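Local structure of lipoate-protein ligase, putative (Streptococcus pneumoniae, 1VQZ) at residues Y309-V314 / I335-V340. The protein is a putative member of the lipoate-protein ligase family, built from an N-terminal ligase-like domain and a smaller C-terminal alpha/beta domain. Numbering follows the deposited sequence.
Sequences YEREDV and IAEAVV
Tyr309 lays its ring over Val340 and illustrates how side chains can take up carbonyls where a helix ends: its OH donates to Val339 O, on the last helical residue, over 2.8 Å and in the carbonyl plane. With CG anti to the backbone N (chi1 -163°), the ring reaches back over Val340, whose CG2 sits almost over the ring centre, 3.7 Å from the centroid of Tyr309; this CH-pi contact covers one face, while Val339 O lies at the ring edge, near its plane. Glu310 is the N-cap of helix 311-318, and at the first helical residue Val340 CG1 packs 3.6 Å from Arg311 CA. Arg311 then bends at chi2 and chi3, which brings NE within 2.8 Å of Val340 O, just beyond the helix. That bond is far from straight (135° at the hydrogen). The Arg311 guanidinium lies with one face over Glu337 CA and CG; OE2, 4.5 Å from Arg311 NH2 and well out of the guanidinium plane, probably attracts without a salt bridge. One turn on, Val314 points inward, placing CG1 3.8 Å from Ala336 CA and CG2 against Val340 CG1. The N-terminal end of helix 311-318 thus meets the C-terminal end of helix 332-339, their buried side resting on Ile282 of strand 281-289 in the C-terminal alpha/beta domain.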
# COMPACT_ATOMS: atom_id res chain seq x y z
N TYR A 309 -1.80 31.29 5.79
CA TYR A 309 -2.70 30.69 4.82
C TYR A 309 -2.79 31.55 3.54
O TYR A 309 -3.80 32.21 3.25
CB TYR A 309 -4.09 30.52 5.44
CG TYR A 309 -4.93 29.57 4.67
CD1 TYR A 309 -4.49 28.24 4.44
CD2 TYR A 309 -6.16 29.96 4.15
CE1 TYR A 309 -5.25 27.35 3.73
CE2 TYR A 309 -6.92 29.07 3.44
CZ TYR A 309 -6.47 27.76 3.22
OH TYR A 309 -7.24 26.89 2.49
N GLU A 310 -1.67 31.53 2.83
CA GLU A 310 -1.47 32.20 1.59
C GLU A 310 -0.61 31.30 0.74
O GLU A 310 0.34 30.71 1.24
CB GLU A 310 -0.69 33.51 1.81
CG GLU A 310 -1.42 34.54 2.66
CD GLU A 310 -2.58 35.22 1.95
OE1 GLU A 310 -2.74 35.02 0.72
OE2 GLU A 310 -3.33 35.97 2.63
N ARG A 311 -0.96 31.21 -0.55
CA ARG A 311 -0.24 30.36 -1.52
C ARG A 311 1.27 30.55 -1.44
O ARG A 311 1.99 29.58 -1.34
CB ARG A 311 -0.72 30.67 -2.95
CG ARG A 311 -0.27 29.65 -4.04
CD ARG A 311 -1.13 28.32 -3.98
NE ARG A 311 -2.49 28.49 -4.52
CZ ARG A 311 -2.83 28.40 -5.80
NH1 ARG A 311 -1.93 28.13 -6.74
NH2 ARG A 311 -4.10 28.57 -6.17
N GLU A 312 1.74 31.79 -1.42
CA GLU A 312 3.19 32.04 -1.39
C GLU A 312 3.88 31.40 -0.19
O GLU A 312 4.97 30.83 -0.31
CB GLU A 312 3.51 33.53 -1.37
N ASP A 313 3.26 31.50 0.99
CA ASP A 313 3.92 31.06 2.22
C ASP A 313 3.86 29.57 2.31
O ASP A 313 4.77 28.94 2.81
CB ASP A 313 3.32 31.72 3.47
CG ASP A 313 3.42 33.24 3.44
OD1 ASP A 313 2.62 33.88 2.73
OD2 ASP A 313 4.26 33.80 4.17
N VAL A 314 2.74 29.01 1.85
CA VAL A 314 2.57 27.56 1.84
C VAL A 314 3.62 26.93 0.92
O VAL A 314 4.29 25.94 1.30
CB VAL A 314 1.14 27.14 1.44
CG1 VAL A 314 1.06 25.67 1.02
CG2 VAL A 314 0.14 27.46 2.60
N ILE A 335 0.56 20.90 -4.82
CA ILE A 335 0.14 20.71 -3.43
C ILE A 335 -0.27 22.02 -2.76
O ILE A 335 -1.32 22.06 -2.10
CB ILE A 335 1.23 19.96 -2.58
CG1 ILE A 335 1.41 18.55 -3.11
CG2 ILE A 335 0.84 19.89 -1.12
CD1 ILE A 335 0.14 17.73 -3.09
N ALA A 336 0.51 23.10 -2.97
CA ALA A 336 0.12 24.42 -2.48
C ALA A 336 -1.28 24.81 -2.93
O ALA A 336 -2.08 25.37 -2.15
CB ALA A 336 1.09 25.48 -2.92
N GLU A 337 -1.57 24.52 -4.19
CA GLU A 337 -2.87 24.85 -4.77
C GLU A 337 -4.00 24.05 -4.07
O GLU A 337 -5.03 24.59 -3.74
CB GLU A 337 -2.86 24.60 -6.27
CG GLU A 337 -4.08 25.10 -6.99
CD GLU A 337 -4.04 24.89 -8.51
OE1 GLU A 337 -3.05 24.31 -9.03
OE2 GLU A 337 -5.03 25.31 -9.16
N ALA A 338 -3.75 22.78 -3.81
CA ALA A 338 -4.67 21.95 -3.01
C ALA A 338 -4.89 22.55 -1.59
O ALA A 338 -6.02 22.63 -1.09
CB ALA A 338 -4.15 20.54 -2.92
N VAL A 339 -3.82 23.02 -0.97
CA VAL A 339 -3.91 23.56 0.38
C VAL A 339 -4.67 24.87 0.41
O VAL A 339 -5.48 25.10 1.31
CB VAL A 339 -2.47 23.70 1.03
CG1 VAL A 339 -2.53 24.42 2.39
CG2 VAL A 339 -1.84 22.32 1.24
N VAL A 340 -4.40 25.75 -0.54
CA VAL A 340 -4.94 27.12 -0.48
C VAL A 340 -5.21 27.74 -1.85
O VAL A 340 -4.44 27.60 -2.75
CB VAL A 340 -4.05 28.04 0.42
CG1 VAL A 340 -2.60 28.08 -0.06
CG2 VAL A 340 -4.61 29.45 0.53